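Local coordinates for pentalenene synthase (Streptomyces chartreusis NRRL 3882, PDB 6Q4S), which probably catalyses the magnesium-dependent 1,10-cyclisation of farnesyl diphosphate to the bicyclic sesquiterpene alcohol 7-epi-alpha-eudesmol, at residues Trp29-Arg34 and Asp40-Tyr45; Trp48-Ala53 and Leu75-Asp80. All blocks are in the same frame, centred on the assembly; numbering follows the deposited sequence.

Contact 1. Residues Trp29-Arg34 and Asp40-Tyr45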
ATOM      1  N   TRP A  29      16.273  -3.094  23.944  1.00 29.92           N
ATOM      2  CA  TRP A  29      15.806  -3.638  22.656  1.00 33.13           C
ATOM      3  C   TRP A  29      16.722  -3.267  21.487  1.00 31.40           C
ATOM      4  O   TRP A  29      17.020  -4.121  20.653  1.00 31.78           O
ATOM      5  CB  TRP A  29      14.385  -3.220  22.439  1.00 33.07           C
ATOM      6  CG  TRP A  29      13.712  -3.745  21.145  1.00 34.56           C
ATOM      7  CD1 TRP A  29      12.951  -4.890  21.016  1.00 36.93           C
ATOM      8  CD2 TRP A  29      13.664  -3.088  19.868  1.00 32.01           C
ATOM      9  NE1 TRP A  29      12.461  -4.984  19.725  1.00 33.87           N
ATOM     10  CE2 TRP A  29      12.852  -3.884  19.011  1.00 33.21           C
ATOM     11  CE3 TRP A  29      14.206  -1.907  19.371  1.00 32.34           C
ATOM     12  CZ2 TRP A  29      12.617  -3.547  17.662  1.00 34.60           C
ATOM     13  CZ3 TRP A  29      13.980  -1.566  18.000  1.00 35.59           C
ATOM     14  CH2 TRP A  29      13.197  -2.395  17.176  1.00 33.33           C
ATOM     15  N   VAL A  30      17.181  -2.021  21.391  1.00 32.32           N
ATOM     16  CA  VAL A  30      18.050  -1.680  20.259  1.00 36.14           C
ATOM     17  C   VAL A  30      19.309  -2.549  20.227  1.00 38.66           C
ATOM     18  O   VAL A  30      19.821  -2.919  19.141  1.00 33.10           O
ATOM     19  CB  VAL A  30      18.396  -0.169  20.045  1.00 36.24           C
ATOM     20  CG1 VAL A  30      17.133   0.666  19.972  1.00 39.32           C
ATOM     21  CG2 VAL A  30      19.326   0.382  21.073  1.00 44.23           C
ATOM     22  N   TRP A  31      19.831  -2.877  21.397  1.00 34.11           N
ATOM     23  CA  TRP A  31      20.910  -3.910  21.456  1.00 34.10           C
ATOM     24  C   TRP A  31      20.524  -5.374  21.163  1.00 31.18           C
ATOM     25  O   TRP A  31      21.204  -6.101  20.472  1.00 39.44           O
ATOM     26  CB  TRP A  31      21.570  -3.873  22.865  1.00 36.74           C
ATOM     27  CG  TRP A  31      22.484  -2.767  23.037  1.00 32.49           C
ATOM     28  CD1 TRP A  31      22.250  -1.578  23.680  1.00 37.45           C
ATOM     29  CD2 TRP A  31      23.821  -2.731  22.593  1.00 33.36           C
ATOM     30  NE1 TRP A  31      23.396  -0.805  23.671  1.00 36.42           N
ATOM     31  CE2 TRP A  31      24.363  -1.493  22.981  1.00 33.44           C
ATOM     32  CE3 TRP A  31      24.618  -3.608  21.873  1.00 37.44           C
ATOM     33  CZ2 TRP A  31      25.659  -1.139  22.692  1.00 37.90           C
ATOM     34  CZ3 TRP A  31      25.935  -3.224  21.579  1.00 39.67           C
ATOM     35  CH2 TRP A  31      26.425  -2.020  21.977  1.00 38.01           C
ATOM     36  N   GLU A  32      19.427  -5.804  21.695  1.00 34.67           N
ATOM     37  CA  GLU A  32      18.940  -7.161  21.480  1.00 36.87           C
ATOM     38  C   GLU A  32      18.714  -7.359  19.968  1.00 40.71           C
ATOM     39  O   GLU A  32      19.068  -8.393  19.425  1.00 34.95           O
ATOM     40  CB  GLU A  32      17.605  -7.310  22.213  1.00 40.66           C
ATOM     41  CG  GLU A  32      16.935  -8.670  22.111  1.00 47.30           C
ATOM     42  CD  GLU A  32      15.472  -8.698  22.453  1.00 52.13           C
ATOM     43  OE1 GLU A  32      14.989  -7.777  23.142  1.00 57.56           O
ATOM     44  OE2 GLU A  32      14.787  -9.665  22.033  1.00 54.14           O
ATOM     45  N   MET A  33      18.184  -6.335  19.284  1.00 34.82           N
ATOM     46  CA  MET A  33      17.885  -6.483  17.818  1.00 35.83           C
ATOM     47  C   MET A  33      19.070  -6.133  16.946  1.00 40.59           C
ATOM     48  O   MET A  33      18.979  -6.147  15.724  1.00 36.38           O
ATOM     49  CB  MET A  33      16.670  -5.626  17.458  1.00 39.55           C
ATOM     50  CG  MET A  33      15.444  -5.933  18.266  1.00 39.31           C
ATOM     51  SD  MET A  33      14.986  -7.671  18.265  1.00 45.69           S
ATOM     52  CE  MET A  33      14.358  -7.736  16.565  1.00 44.46           C
ATOM     53  N   ARG A  34      20.204  -5.794  17.559  1.00 37.50           N
ATOM     54  CA  ARG A  34      21.456  -5.578  16.864  1.00 40.12           C
ATOM     55  C   ARG A  34      21.412  -4.370  15.932  1.00 40.40           C
ATOM     56  O   ARG A  34      22.203  -4.289  14.996  1.00 40.04           O
ATOM     57  CB  ARG A  34      21.953  -6.855  16.159  1.00 50.42           C
ATOM     58  CG  ARG A  34      22.018  -8.057  17.083  1.00 52.82           C
ATOM     59  CD  ARG A  34      21.968  -9.405  16.379  1.00 64.82           C
ATOM     60  NE  ARG A  34      23.240 -10.123  16.479  1.00 84.83           N
ATOM     61  CZ  ARG A  34      23.771 -10.670  17.596  1.00 86.96           C
ATOM     62  NH1 ARG A  34      23.171 -10.599  18.791  1.00 82.58           N
ATOM     63  NH2 ARG A  34      24.943 -11.303  17.511  1.00 81.13           N
ATOM     64  N   ASP A  40      29.922   3.433  21.339  1.00 45.02           N
ATOM     65  CA  ASP A  40      29.910   4.769  20.681  1.00 49.15           C
ATOM     66  C   ASP A  40      28.686   4.980  19.777  1.00 47.03           C
ATOM     67  O   ASP A  40      28.106   6.052  19.767  1.00 50.80           O
ATOM     68  CB  ASP A  40      31.140   4.960  19.776  1.00 53.30           C
ATOM     69  CG  ASP A  40      32.452   5.176  20.568  1.00 65.03           C
ATOM     70  OD1 ASP A  40      32.443   5.065  21.826  1.00 59.12           O
ATOM     71  OD2 ASP A  40      33.491   5.466  19.918  1.00 70.60           O
ATOM     72  N   GLY A  41      28.332   3.973  18.991  1.00 47.13           N
ATOM     73  CA  GLY A  41      27.139   4.070  18.156  1.00 44.42           C
ATOM     74  C   GLY A  41      25.919   4.234  19.014  1.00 46.73           C
ATOM     75  O   GLY A  41      25.046   5.071  18.725  1.00 43.86           O
ATOM     76  N   PHE A  42      25.874   3.465  20.109  1.00 46.96           N
ATOM     77  CA  PHE A  42      24.774   3.552  21.041  1.00 41.34           C
ATOM     78  C   PHE A  42      24.663   4.923  21.657  1.00 41.63           C
ATOM     79  O   PHE A  42      23.574   5.476  21.731  1.00 40.03           O
ATOM     80  CB  PHE A  42      24.930   2.501  22.158  1.00 42.77           C
ATOM     81  CG  PHE A  42      23.891   2.573  23.209  1.00 37.37           C
ATOM     82  CD1 PHE A  42      22.587   2.280  22.903  1.00 39.12           C
ATOM     83  CD2 PHE A  42      24.221   2.869  24.524  1.00 38.23           C
ATOM     84  CE1 PHE A  42      21.607   2.298  23.868  1.00 38.84           C
ATOM     85  CE2 PHE A  42      23.244   2.895  25.498  1.00 37.07           C
ATOM     86  CZ  PHE A  42      21.943   2.586  25.185  1.00 39.16           C
ATOM     87  N   GLU A  43      25.761   5.455  22.178  1.00 43.45           N
ATOM     88  CA  GLU A  43      25.694   6.788  22.822  1.00 47.71           C
ATOM     89  C   GLU A  43      25.296   7.924  21.811  1.00 44.52           C
ATOM     90  O   GLU A  43      24.538   8.807  22.130  1.00 46.35           O
ATOM     91  CB  GLU A  43      27.005   7.077  23.575  1.00 51.91           C
ATOM     92  CG  GLU A  43      27.319   6.087  24.733  1.00 54.55           C
ATOM     93  CD  GLU A  43      26.320   6.101  25.919  1.00 57.53           C
ATOM     94  OE1 GLU A  43      25.569   7.098  26.109  1.00 66.62           O
ATOM     95  OE2 GLU A  43      26.280   5.109  26.696  1.00 53.33           O
ATOM     96  N   GLU A  44      25.774   7.834  20.586  1.00 52.29           N
ATOM     97  CA  GLU A  44      25.291   8.659  19.459  1.00 50.31           C
ATOM     98  C   GLU A  44      23.769   8.512  19.283  1.00 47.82           C
ATOM     99  O   GLU A  44      23.058   9.505  19.299  1.00 41.61           O
ATOM    100  CB  GLU A  44      26.070   8.249  18.195  1.00 55.29           C
ATOM    101  CG  GLU A  44      25.590   8.802  16.862  1.00 70.46           C
ATOM    102  CD  GLU A  44      25.862  10.293  16.656  1.00 82.24           C
ATOM    103  OE1 GLU A  44      26.319  10.984  17.610  1.00 83.06           O
ATOM    104  OE2 GLU A  44      25.610  10.773  15.513  1.00 85.59           O
ATOM    105  N   TYR A  45      23.265   7.268  19.206  1.00 43.32           N
ATOM    106  CA  TYR A  45      21.817   7.024  19.159  1.00 41.66           C
ATOM    107  C   TYR A  45      21.093   7.670  20.352  1.00 41.01           C
ATOM    108  O   TYR A  45      20.116   8.411  20.204  1.00 41.22           O
ATOM    109  CB  TYR A  45      21.469   5.503  19.022  1.00 41.64           C
ATOM    110  CG  TYR A  45      19.986   5.313  19.159  1.00 40.02           C
ATOM    111  CD1 TYR A  45      19.147   5.742  18.147  1.00 37.29           C
ATOM    112  CD2 TYR A  45      19.400   4.860  20.358  1.00 35.02           C
ATOM    113  CE1 TYR A  45      17.781   5.691  18.282  1.00 38.89           C
ATOM    114  CE2 TYR A  45      18.040   4.793  20.494  1.00 36.50           C
ATOM    115  CZ  TYR A  45      17.216   5.203  19.447  1.00 37.97           C
ATOM    116  OH  TYR A  45      15.852   5.197  19.581  1.00 33.55           O
TER
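Trp31 sets the pyrrole nitrogen of its indole over one face of the Phe42 ring, and Val30 fills in beside the same ring. The three join the last turn of helix 19-32 to helix 39-47, two consecutive helices of the all-helical terpene synthase fold connected by a short loop. Atom NE1 of Trp31 stands 3.3 Å above the phenyl plane, displaced toward the rim on the CG-CD1 side. The rings meet obliquely: the five-membered ring of Trp31 and the Phe42 ring are inclined at 53° with centroids 4.6 Å apart. On the benzo side of the indole, Trp31 CZ2 rests on Phe42 CB at 3.8 Å, so the tryptophan spans both the ring and the root of the phenylalanine. Phe42 reaches across because its CG lies anti to the backbone N (chi1 176°), which throws the ring out toward helix 19-32. Val30 meets that ring differently, with CG2 close to its plane and 4.1 Å from Phe42 CE1. Both residues, like Trp31, also touch Val36 of the connecting loop, which therefore packs against the pair of helices it links. One helical turn beyond Phe42, the ring of Tyr45 continues the apolar strip; its hydroxyl is hydrogen-bonded to His26 NE2, tying helix 39-47 back to helix 19-32 by a polar bond as well. Helix 19-32 ends in a Schellman motif, with Arg34 at positive phi and its N bonded to Trp31 O. Deeper in the interface, the second branch of the valine serves the tyrosine, Val30 CG1 lying 4.3 Å from Tyr45 CE2.

Contact 2. Residues Trp48-Ala53 and Leu75-Asp80; sequences WDLPQA and LAFLFD
Leu50 places its CD2 methyl over the centre of one face of the Phe77 ring, 3.9 Å from the centroid and 4° off the normal, a CH-pi contact. The other methyl works nearer the root of the phenylalanine, with Leu50 CD1 at 3.7 Å from Phe77 CG, so the two methyls of Leu50 run from over the ring centre to the CB end of Phe77. Trp48 packs beside it, against the root of Phe77. The indole of Trp48 and the Phe77 side chain run alongside each other, pointing opposite ways, and Trp48 CZ3 approaches Phe77 CB at 3.8 Å. The same carbon, CZ3, lies 3.6 Å from the carbonyl O of Phe77, and it also meets Leu78 CD2 at 4.0 Å. With CG anti to its own carbonyl carbon (chi1 -51°), Trp48 directs the indole toward the last turns of helix 63-79. Leu50 and Leu78 are buried, whereas Phe77 is largely exposed: the leucine holds one face of an aromatic ring that otherwise belongs to the solvent side of the contact. That side borders the probable active site. Asp80, three residues after Phe77, opens the DDXXD motif and, as in a close relative, probably binds magnesium; the side chain of Phe77 is about 7 Å from that of Asn223, a likely ligand of another magnesium ion. Asp49, at the N-cap position of helix 50-57, forms a salt bridge with Arg23. Around the pair, helix 288-313 packs on Leu50 through Trp311, helix 19-32 lies against Pro51 and Leu75, and helix 118-131 touches Leu75 and Phe79.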
ATOM      1  N   TRP A  48      20.157  11.517  20.389  1.00 43.86           N
ATOM      2  CA  TRP A  48      19.023  12.026  19.601  1.00 42.33           C
ATOM      3  C   TRP A  48      17.744  12.139  20.429  1.00 45.37           C
ATOM      4  O   TRP A  48      16.769  12.768  19.980  1.00 39.19           O
ATOM      5  CB  TRP A  48      18.754  11.149  18.380  1.00 42.99           C
ATOM      6  CG  TRP A  48      19.945  10.837  17.500  1.00 45.23           C
ATOM      7  CD1 TRP A  48      21.143  11.537  17.431  1.00 44.58           C
ATOM      8  CD2 TRP A  48      20.049   9.746  16.551  1.00 47.44           C
ATOM      9  NE1 TRP A  48      21.976  10.935  16.507  1.00 54.92           N
ATOM     10  CE2 TRP A  48      21.340   9.836  15.954  1.00 55.75           C
ATOM     11  CE3 TRP A  48      19.162   8.708  16.127  1.00 44.42           C
ATOM     12  CZ2 TRP A  48      21.782   8.910  14.955  1.00 53.02           C
ATOM     13  CZ3 TRP A  48      19.595   7.787  15.162  1.00 47.30           C
ATOM     14  CH2 TRP A  48      20.909   7.898  14.580  1.00 52.02           C
ATOM     15  N   ASP A  49      17.723  11.499  21.611  1.00 37.68           N
ATOM     16  CA  ASP A  49      16.523  11.412  22.486  1.00 39.22           C
ATOM     17  C   ASP A  49      15.195  11.130  21.766  1.00 34.89           C
ATOM     18  O   ASP A  49      14.172  11.790  21.983  1.00 33.85           O
ATOM     19  CB  ASP A  49      16.423  12.617  23.456  1.00 46.76           C
ATOM     20  CG  ASP A  49      15.586  12.262  24.741  1.00 55.80           C
ATOM     21  OD1 ASP A  49      15.248  11.019  24.951  1.00 47.03           O
ATOM     22  OD2 ASP A  49      15.269  13.208  25.527  1.00 52.27           O
ATOM     23  N   LEU A  50      15.201  10.106  20.902  1.00 35.41           N
ATOM     24  CA  LEU A  50      13.949   9.656  20.265  1.00 34.61           C
ATOM     25  C   LEU A  50      12.841   9.227  21.228  1.00 33.58           C
ATOM     26  O   LEU A  50      11.703   9.507  20.996  1.00 35.98           O
ATOM     27  CB  LEU A  50      14.212   8.509  19.314  1.00 35.41           C
ATOM     28  CG  LEU A  50      15.086   8.864  18.135  1.00 44.87           C
ATOM     29  CD1 LEU A  50      14.905   7.741  17.112  1.00 45.43           C
ATOM     30  CD2 LEU A  50      14.740  10.197  17.501  1.00 44.00           C
ATOM     31  N   PRO A  51      13.184   8.597  22.365  1.00 35.67           N
ATOM     32  CA  PRO A  51      12.113   8.293  23.342  1.00 34.63           C
ATOM     33  C   PRO A  51      11.264   9.509  23.706  1.00 31.73           C
ATOM     34  O   PRO A  51      10.062   9.450  23.753  1.00 34.12           O
ATOM     35  CB  PRO A  51      12.898   7.756  24.527  1.00 33.27           C
ATOM     36  CG  PRO A  51      14.017   7.070  23.849  1.00 32.92           C
ATOM     37  CD  PRO A  51      14.454   7.985  22.756  1.00 36.10           C
ATOM     38  N   GLN A  52      11.909  10.650  23.869  1.00 32.25           N
ATOM     39  CA  GLN A  52      11.169  11.826  24.195  1.00 33.69           C
ATOM     40  C   GLN A  52      10.238  12.225  23.106  1.00 28.81           C
ATOM     41  O   GLN A  52       9.087  12.593  23.344  1.00 33.27           O
ATOM     42  CB  GLN A  52      12.158  12.949  24.591  1.00 35.84           C
ATOM     43  CG  GLN A  52      11.475  14.220  25.018  1.00 42.07           C
ATOM     44  CD  GLN A  52      12.395  15.435  24.882  1.00 46.12           C
ATOM     45  OE1 GLN A  52      13.621  15.341  24.990  1.00 49.67           O
ATOM     46  NE2 GLN A  52      11.800  16.556  24.591  1.00 47.30           N
ATOM     47  N   ALA A  53      10.684  12.153  21.844  1.00 32.90           N
ATOM     48  CA  ALA A  53       9.779  12.466  20.753  1.00 30.90           C
ATOM     49  C   ALA A  53       8.560  11.545  20.784  1.00 29.49           C
ATOM     50  O   ALA A  53       7.390  12.007  20.619  1.00 29.31           O
ATOM     51  CB  ALA A  53      10.539  12.337  19.423  1.00 35.50           C
ATOM     52  N   LEU A  75      13.640   2.743  14.103  1.00 41.80           N
ATOM     53  CA  LEU A  75      13.908   2.027  12.836  1.00 42.74           C
ATOM     54  C   LEU A  75      14.198   3.007  11.747  1.00 41.22           C
ATOM     55  O   LEU A  75      15.212   2.900  11.085  1.00 41.25           O
ATOM     56  CB  LEU A  75      12.745   1.100  12.387  1.00 38.65           C
ATOM     57  CG  LEU A  75      12.608  -0.041  13.352  1.00 37.85           C
ATOM     58  CD1 LEU A  75      11.476  -0.976  13.020  1.00 38.54           C
ATOM     59  CD2 LEU A  75      13.911  -0.779  13.489  1.00 41.50           C
ATOM     60  N   ALA A  76      13.321   3.969  11.601  1.00 40.14           N
ATOM     61  CA  ALA A  76      13.484   4.976  10.606  1.00 43.32           C
ATOM     62  C   ALA A  76      14.772   5.780  10.783  1.00 39.95           C
ATOM     63  O   ALA A  76      15.455   6.048   9.823  1.00 39.97           O
ATOM     64  CB  ALA A  76      12.299   5.897  10.644  1.00 46.58           C
ATOM     65  N   PHE A  77      15.062   6.228  11.993  1.00 36.90           N
ATOM     66  CA  PHE A  77      16.224   7.056  12.238  1.00 36.73           C
ATOM     67  C   PHE A  77      17.541   6.298  12.185  1.00 39.08           C
ATOM     68  O   PHE A  77      18.571   6.866  11.869  1.00 42.03           O
ATOM     69  CB  PHE A  77      16.123   7.753  13.591  1.00 42.18           C
ATOM     70  CG  PHE A  77      15.151   8.902  13.618  1.00 42.23           C
ATOM     71  CD1 PHE A  77      13.753   8.681  13.725  1.00 41.10           C
ATOM     72  CD2 PHE A  77      15.620  10.219  13.568  1.00 46.16           C
ATOM     73  CE1 PHE A  77      12.861   9.750  13.745  1.00 42.42           C
ATOM     74  CE2 PHE A  77      14.716  11.303  13.593  1.00 49.94           C
ATOM     75  CZ  PHE A  77      13.340  11.065  13.699  1.00 48.72           C
ATOM     76  N   LEU A  78      17.519   5.023  12.531  1.00 35.01           N
ATOM     77  CA  LEU A  78      18.714   4.219  12.434  1.00 36.10           C
ATOM     78  C   LEU A  78      18.932   3.734  11.016  1.00 39.23           C
ATOM     79  O   LEU A  78      20.029   3.339  10.683  1.00 43.44           O
ATOM     80  CB  LEU A  78      18.663   3.035  13.360  1.00 38.31           C
ATOM     81  CG  LEU A  78      19.019   3.452  14.803  1.00 43.08           C
ATOM     82  CD1 LEU A  78      18.695   2.365  15.798  1.00 44.24           C
ATOM     83  CD2 LEU A  78      20.478   3.912  14.893  1.00 46.14           C
ATOM     84  N   PHE A  79      17.884   3.729  10.221  1.00 36.49           N
ATOM     85  CA  PHE A  79      17.925   3.131   8.882  1.00 38.78           C
ATOM     86  C   PHE A  79      19.187   3.501   8.068  1.00 48.37           C
ATOM     87  O   PHE A  79      20.021   2.575   7.874  1.00 40.99           O
ATOM     88  CB  PHE A  79      16.595   3.355   8.166  1.00 42.58           C
ATOM     89  CG  PHE A  79      16.534   2.821   6.769  1.00 42.34           C
ATOM     90  CD1 PHE A  79      17.203   1.716   6.395  1.00 48.46           C
ATOM     91  CD2 PHE A  79      15.703   3.425   5.863  1.00 50.44           C
ATOM     92  CE1 PHE A  79      17.110   1.242   5.093  1.00 53.64           C
ATOM     93  CE2 PHE A  79      15.608   2.959   4.559  1.00 53.62           C
ATOM     94  CZ  PHE A  79      16.343   1.869   4.177  1.00 45.98           C
ATOM     95  N   ASP A  80      19.419   4.769   7.663  1.00 51.23           N
ATOM     96  CA  ASP A  80      20.784   5.124   7.004  1.00 66.01           C
ATOM     97  C   ASP A  80      22.044   4.474   7.623  1.00 64.73           C
ATOM     98  O   ASP A  80      22.908   3.914   6.925  1.00 53.84           O
ATOM     99  CB  ASP A  80      21.068   6.638   6.873  1.00 71.24           C
ATOM    100  CG  ASP A  80      20.193   7.485   7.760  1.00 80.71           C
ATOM    101  OD1 ASP A  80      20.335   7.377   9.012  1.00 77.41           O
ATOM    102  OD2 ASP A  80      19.339   8.219   7.187  1.00 81.83           O
TER

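In the fold
From the N terminus, helix 19-32 is followed by a short loop, and contact 1 closes it by folding helix 39-47 back on the preceding helix. The chain then turns at once into helix 50-57, and contact 2 closes a longer excursion, mostly helical, by bringing the start of that helix against the end of helix 63-79. The two closures come in series, neither nesting nor crossing, yet they adjoin in space: Tyr45 OH lies 3.7 Å from Leu50 CD1, and Trp29 touches Leu75. Contact 1 lies farther from the chain's centre, while contact 2, nearer to it, involves the residues just ahead of the DDXXD motif.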